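Local structure of tetratricopeptide TPR_2 repeat protein (Thermobaculum terrenum, 5DJS) at residues Ser90-Val93 / Glu94-Ile97; Phe336-Leu339 / Ser340-Gly343; Pro344-Leu347 / Asp348-Lys352. The protein is a tetratricopeptide-repeat protein that also carries a GT-B-type region of glycosyl transferase family 41, where uridine-5'-diphosphate is bound. The protein carries 1 engineered substitution. All blocks are in the same frame, centred on the assembly; numbering follows the deposited sequence.

In the fold
The three contacts follow one another along the chain but come from two families. Contact 1 sits where helix 93-106 begins, in a tetratricopeptide repeat, whereas contacts 2 and 3 belong to the family 41 range: the loop after strand 332-335, then helix 344-356. Contact 2 touches both of the others and forms the corner of a bent arrangement, its centre about 11 Å from that of contact 1 and about 12 Å from that of contact 3; the outer two centres are about 17 Å apart. Val93 CG2 comes within 3.8 Å of Ser340 O, so the repeat region packs directly on the loop that meets uridine-5'-diphosphate. Across the second junction, Ile342 CG2 approaches Leu347 CD1 at 3.5 Å, tying this loop to its helix.

Contact 1 of 3, residues Ser90-Val93 / Glu94-Ile97; sequences SGQV and ERGI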
# COMPACT_ATOMS: atom_id res chain seq x y z
N SER A 90 -9.33 -2.91 -10.07
CA SER A 90 -9.29 -3.26 -11.48
C SER A 90 -8.93 -2.08 -12.38
O SER A 90 -8.72 -2.29 -13.57
CB SER A 90 -10.65 -3.82 -11.90
OG SER A 90 -11.64 -2.80 -11.98
N GLY A 91 -8.90 -0.86 -11.85
CA GLY A 91 -8.63 0.35 -12.63
C GLY A 91 -9.85 1.23 -12.87
O GLY A 91 -9.72 2.31 -13.47
N GLN A 92 -11.03 0.80 -12.41
CA GLN A 92 -12.28 1.53 -12.66
C GLN A 92 -12.63 2.28 -11.40
O GLN A 92 -13.56 1.92 -10.68
CB GLN A 92 -13.39 0.55 -13.06
CG GLN A 92 -13.00 -0.38 -14.18
CD GLN A 92 -14.10 -1.34 -14.57
OE1 GLN A 92 -14.04 -2.53 -14.26
NE2 GLN A 92 -15.12 -0.82 -15.24
N VAL A 93 -11.88 3.36 -11.14
CA VAL A 93 -11.91 4.06 -9.86
C VAL A 93 -13.24 4.76 -9.58
O VAL A 93 -13.75 4.64 -8.48
CB VAL A 93 -10.71 5.04 -9.70
CG1 VAL A 93 -10.81 5.89 -8.43
CG2 VAL A 93 -9.39 4.27 -9.68
N GLU A 94 -13.79 5.47 -10.55
CA GLU A 94 -15.04 6.20 -10.32
C GLU A 94 -16.25 5.27 -10.13
O GLU A 94 -17.12 5.58 -9.33
CB GLU A 94 -15.34 7.21 -11.44
CG GLU A 94 -14.31 8.34 -11.61
CD GLU A 94 -13.93 9.05 -10.31
OE1 GLU A 94 -14.80 9.28 -9.43
OE2 GLU A 94 -12.73 9.39 -10.17
N ARG A 95 -16.29 4.16 -10.85
CA ARG A 95 -17.35 3.16 -10.69
C ARG A 95 -17.32 2.50 -9.30
O ARG A 95 -18.38 2.18 -8.73
CB ARG A 95 -17.27 2.07 -11.77
CG ARG A 95 -17.88 2.44 -13.11
CD ARG A 95 -17.92 1.24 -14.04
NE ARG A 95 -18.61 1.53 -15.31
CZ ARG A 95 -18.09 2.21 -16.34
NH1 ARG A 95 -16.85 2.71 -16.29
NH2 ARG A 95 -18.82 2.40 -17.43
N GLY A 96 -16.11 2.29 -8.77
CA GLY A 96 -15.91 1.74 -7.44
C GLY A 96 -16.30 2.71 -6.35
O GLY A 96 -16.98 2.34 -5.39
N ILE A 97 -15.87 3.96 -6.48
CA ILE A 97 -16.24 5.02 -5.52
C ILE A 97 -17.76 5.05 -5.36
O ILE A 97 -18.26 5.03 -4.24
CB ILE A 97 -15.66 6.40 -5.94
CG1 ILE A 97 -14.13 6.42 -5.70
CG2 ILE A 97 -16.30 7.54 -5.15
CD1 ILE A 97 -13.39 7.57 -6.37
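Gln92 and Val93 fold against the helical turn that follows them, and the chain reaches them through Gly91, whose positive phi (106°) ends helix 77-89 in a Schellman motif. Gln92 takes the N-cap position of the next helix. Its carbonyl oxygen receives the amide of Gly96, with Gln92 O 3.2 Å from Gly96 N. The Gln92 side chain, extended beyond CG, brings NE2 to 3.7 Å from Arg95 CD; amide and guanidinium planes are turned 48° apart. This tight reversal joins helix 77-89 to helix 93-106 within a tetratricopeptide repeat, a family built from helix-turn-helix units. Val93 comes next, and Ile97 N bonds to Val93 O at 3.0 Å. With chi1 at 174°, methyl CG1 of Val93 stands opposite the backbone N and meets Ile97 CD1 at 3.7 Å, one turn along. The neighbouring Glu94 side chain bends at chi2, and its OE2 is hydrogen-bonded to Ser124 OG. Ile97 also rests on Leu117 and Ala120 of helix 111-120.

Contact 2 of 3, residues Phe336-Leu339 / Ser340-Gly343; sequences FNRL and SMIG. Engineered in segment 340-343: Met341 (natural residue Lys). With UDP (uridine-5'-diphosphate), chain E.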
# COMPACT_ATOMS: atom_id res chain seq x y z
N PHE A 336 5.26 -0.83 -13.60
CA PHE A 336 4.83 -2.07 -12.95
C PHE A 336 3.97 -1.81 -11.70
O PHE A 336 4.03 -2.56 -10.71
CB PHE A 336 6.04 -2.96 -12.63
CG PHE A 336 6.91 -3.28 -13.83
CD1 PHE A 336 6.45 -3.17 -15.15
CD2 PHE A 336 8.20 -3.74 -13.62
CE1 PHE A 336 7.28 -3.47 -16.22
CE2 PHE A 336 9.03 -4.05 -14.68
CZ PHE A 336 8.57 -3.92 -15.99
N ASN A 337 3.12 -0.79 -11.78
CA ASN A 337 2.24 -0.38 -10.69
C ASN A 337 0.83 -0.99 -10.78
O ASN A 337 0.34 -1.34 -11.86
CB ASN A 337 2.17 1.15 -10.65
CG ASN A 337 3.42 1.77 -10.07
OD1 ASN A 337 3.87 1.37 -9.01
ND2 ASN A 337 3.99 2.75 -10.75
N ARG A 338 0.19 -1.10 -9.60
CA ARG A 338 -1.21 -1.49 -9.45
C ARG A 338 -2.12 -0.71 -10.41
O ARG A 338 -1.88 0.48 -10.67
CB ARG A 338 -1.70 -1.21 -8.02
CG ARG A 338 -1.09 -2.11 -6.95
CD ARG A 338 -1.76 -1.94 -5.58
NE ARG A 338 -1.31 -0.76 -4.82
CZ ARG A 338 -2.06 0.28 -4.45
NH1 ARG A 338 -3.35 0.34 -4.77
NH2 ARG A 338 -1.53 1.27 -3.75
N LEU A 339 -3.17 -1.37 -10.88
CA LEU A 339 -4.06 -0.77 -11.88
C LEU A 339 -4.87 0.41 -11.36
O LEU A 339 -5.24 1.31 -12.13
CB LEU A 339 -4.96 -1.83 -12.50
CG LEU A 339 -4.21 -2.96 -13.23
CD1 LEU A 339 -5.18 -4.02 -13.70
CD2 LEU A 339 -3.38 -2.45 -14.41
N SER A 340 -5.10 0.45 -10.05
CA SER A 340 -5.76 1.59 -9.40
C SER A 340 -5.02 2.93 -9.60
O SER A 340 -5.63 4.00 -9.62
CB SER A 340 -5.92 1.31 -7.90
OG SER A 340 -4.85 0.52 -7.43
N MET A 341 -3.70 2.84 -9.75
CA MET A 341 -2.85 4.01 -9.92
C MET A 341 -2.79 4.51 -11.37
O MET A 341 -2.41 5.66 -11.61
CB MET A 341 -1.45 3.66 -9.42
CG MET A 341 -1.45 3.08 -8.01
SD MET A 341 0.12 3.23 -7.16
CE MET A 341 0.59 1.53 -7.06
N ILE A 342 -3.18 3.66 -12.32
CA ILE A 342 -3.20 3.98 -13.76
C ILE A 342 -4.61 4.39 -14.18
O ILE A 342 -5.39 3.56 -14.64
CB ILE A 342 -2.73 2.77 -14.62
CG1 ILE A 342 -1.36 2.26 -14.14
CG2 ILE A 342 -2.66 3.14 -16.10
CD1 ILE A 342 -1.05 0.84 -14.55
N GLY A 343 -4.91 5.68 -14.02
CA GLY A 343 -6.17 6.27 -14.46
C GLY A 343 -6.04 7.30 -15.58
O GLY A 343 -4.96 7.46 -16.16
N1 UDP E . 4.86 -7.35 -7.35
C2 UDP E . 4.95 -8.69 -7.80
N3 UDP E . 4.41 -9.05 -8.98
C4 UDP E . 3.77 -8.15 -9.74
C5 UDP E . 3.66 -6.82 -9.34
C6 UDP E . 4.22 -6.44 -8.13
O2 UDP E . 5.54 -9.57 -7.12
O4 UDP E . 3.28 -8.50 -10.83
C1' UDP E . 5.46 -6.95 -6.06
C2' UDP E . 6.58 -5.96 -6.31
O2' UDP E . 7.68 -6.35 -5.49
C3' UDP E . 5.97 -4.60 -5.97
C4' UDP E . 4.83 -4.90 -5.00
O4' UDP E . 4.53 -6.30 -5.17
O3' UDP E . 6.92 -3.71 -5.39
C5' UDP E . 3.54 -4.11 -5.21
O5' UDP E . 3.76 -2.77 -5.65
PA UDP E . 2.52 -1.90 -6.23
O1A UDP E . 1.51 -1.80 -5.11
O2A UDP E . 2.13 -2.51 -7.56
O3A UDP E . 3.08 -0.42 -6.56
PB UDP E . 3.85 0.53 -5.51
O1B UDP E . 4.91 -0.32 -4.87
O2B UDP E . 4.46 1.59 -6.37
O3B UDP E . 2.77 1.03 -4.58
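The guanidinium group of Arg338 has Met341 over one face and a phosphate oxygen of uridine-5'-diphosphate at its edge. Met341 SD stands 4.2 Å above the guanidinium plane, displaced toward the rim, and methyl CE of Met341 lies 3.9 Å from Arg338 CZ on that face. Met341 is an engineered residue, lysine in the natural sequence. UDP O1A lies in the guanidinium plane, where Arg338 NE donates to it at 3.0 Å. A bend at chi3 (-80°) turns the end of the arginine chain so that NE faces this oxygen. The backbone assists: Arg338 N makes a weak hydrogen bond to UDP O2A, so one residue touches two oxygens of the same phosphate. Away from the ligand, Arg338 NH1 is hydrogen-bonded to Tyr123 OH. The ring of Phe336 meets that of Tyr407 with planes about 50° apart.

All this happens in the loop that leaves strand 332-335 of a parallel sheet and leads into helix 344-356. The sheet's strand order, 3-2-1-4-5-6, is that of a Rossmann-like domain, as expected in a GT-B fold, and the ligand sits beside the loop following the first strand. The loop is coiled by two successive bonds: Met341 N bonds to Arg338 O at 3.1 Å, and Ile342 N to Leu339 O, also at 3.1 Å. The i+3 to i spacing of both bonds makes two overlapping turns. Leu339 CD2 and Ile342 CD1 approach to 4.0 Å, an apolar contact; Ile342 CD1 also lies 3.7 Å from Asn337 O. Thr423, Thr424, Cys422, Met398 and Glu427 supply further hydrogen bonds to the ligand.

Contact 3 of 3, residues Pro344-Leu347 / Asp348-Lys352; sequences PEVL and DLWAK
The amides of Asp348, Trp350 and Ala351 bond back to the carbonyls of Pro344, Val346 and Leu347, a four-residue spacing that identifies regular alpha-helix. Of these, Trp350 N to Val346 O is the straightest, at 2.9 Å with an N-H...O angle of 171°. Leu349 N adds a weak bond to the same oxygen, which therefore has two donors.

Val346 and Trp350 lie side by side and point the same way. Methyl CG1 of Val346 sits 3.2 Å above the indole plane, offset toward the rim, with its closest ring atom Trp350 CE2 at 3.4 Å. Trp350 chi1 of -67° sets CG beside the backbone N, which brings the indole over Val346 of the preceding turn. Leu347 approaches the same ring differently: its CD1 comes obliquely to Trp350 CE3, 3.8 Å away. The valine and the leucine thus meet separate parts of the indole, while NE1 is hydrogen-bonded to Tyr468 OH.

Elsewhere on the helix, the Asp348 carboxylate forms a salt bridge through OD1 to Arg385 NE, a residue whose side chain also touches Leu347 and Ala351. Leu349 CG rests 3.6 Å from Glu345 O, and Ala351 CB packs 3.4 Å from Leu347 O.

Both segments lie on helix 344-356, the connecting helix of the beta-alpha-beta unit between strands 332-335 and 361-365. The Trp350 side chain touches Leu362 and Leu364 of strand 361-365, and Leu349 packs on Gln465 and Tyr468 of helix 465-477; the helix thus contacts both strand 361-365 and helix 465-477.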
# COMPACT_ATOMS: atom_id res chain seq x y z
N PRO A 344 -7.14 8.02 -15.90
CA PRO A 344 -7.22 8.95 -17.03
C PRO A 344 -6.13 10.01 -17.10
O PRO A 344 -5.68 10.33 -18.20
CB PRO A 344 -8.57 9.63 -16.81
CG PRO A 344 -9.40 8.59 -16.14
CD PRO A 344 -8.45 7.90 -15.21
N GLU A 345 -5.73 10.54 -15.95
CA GLU A 345 -4.69 11.56 -15.90
C GLU A 345 -3.35 11.02 -16.45
O GLU A 345 -2.70 11.70 -17.26
CB GLU A 345 -4.52 12.13 -14.48
CG GLU A 345 -4.28 13.64 -14.43
CD GLU A 345 -5.56 14.47 -14.38
OE1 GLU A 345 -6.65 13.94 -14.71
OE2 GLU A 345 -5.47 15.66 -14.00
N VAL A 346 -2.97 9.80 -16.05
CA VAL A 346 -1.68 9.21 -16.48
C VAL A 346 -1.74 8.81 -17.94
O VAL A 346 -0.85 9.16 -18.72
CB VAL A 346 -1.21 7.93 -15.71
CG1 VAL A 346 0.28 8.03 -15.43
CG2 VAL A 346 -1.95 7.70 -14.41
N LEU A 347 -2.78 8.05 -18.29
CA LEU A 347 -3.00 7.60 -19.67
C LEU A 347 -2.94 8.72 -20.71
O LEU A 347 -2.41 8.51 -21.79
CB LEU A 347 -4.33 6.83 -19.79
CG LEU A 347 -4.38 5.30 -19.63
CD1 LEU A 347 -3.07 4.63 -19.26
CD2 LEU A 347 -5.48 4.89 -18.66
N ASP A 348 -3.47 9.91 -20.39
CA ASP A 348 -3.35 11.07 -21.28
C ASP A 348 -1.87 11.40 -21.57
O ASP A 348 -1.51 11.64 -22.72
CB ASP A 348 -4.06 12.31 -20.69
CG ASP A 348 -5.60 12.20 -20.69
OD1 ASP A 348 -6.19 11.30 -21.34
OD2 ASP A 348 -6.24 13.04 -20.03
N LEU A 349 -1.04 11.40 -20.53
CA LEU A 349 0.39 11.71 -20.66
C LEU A 349 1.17 10.62 -21.37
O LEU A 349 1.98 10.91 -22.26
CB LEU A 349 1.02 11.95 -19.28
CG LEU A 349 0.47 13.06 -18.39
CD1 LEU A 349 1.47 13.38 -17.27
CD2 LEU A 349 0.12 14.34 -19.16
N TRP A 350 0.93 9.37 -20.98
CA TRP A 350 1.61 8.23 -21.61
C TRP A 350 1.32 8.13 -23.11
O TRP A 350 2.19 7.71 -23.88
CB TRP A 350 1.25 6.91 -20.91
CG TRP A 350 1.77 6.78 -19.50
CD1 TRP A 350 2.63 7.62 -18.84
CD2 TRP A 350 1.49 5.71 -18.60
NE1 TRP A 350 2.87 7.16 -17.58
CE2 TRP A 350 2.19 5.98 -17.40
CE3 TRP A 350 0.69 4.56 -18.68
CZ2 TRP A 350 2.12 5.13 -16.28
CZ3 TRP A 350 0.62 3.72 -17.57
CH2 TRP A 350 1.33 4.01 -16.39
N ALA A 351 0.11 8.51 -23.51
CA ALA A 351 -0.26 8.56 -24.92
C ALA A 351 0.55 9.62 -25.66
O ALA A 351 1.09 9.34 -26.73
CB ALA A 351 -1.75 8.84 -25.07
N LYS A 352 0.64 10.83 -25.09
CA LYS A 352 1.39 11.93 -25.70
C LYS A 352 2.88 11.63 -25.88
O LYS A 352 3.47 12.01 -26.90
CB LYS A 352 1.22 13.23 -24.90
CG LYS A 352 -0.16 13.84 -25.07
CD LYS A 352 -0.33 15.10 -24.25
CE LYS A 352 -1.76 15.61 -24.34
NZ LYS A 352 -1.97 16.79 -23.46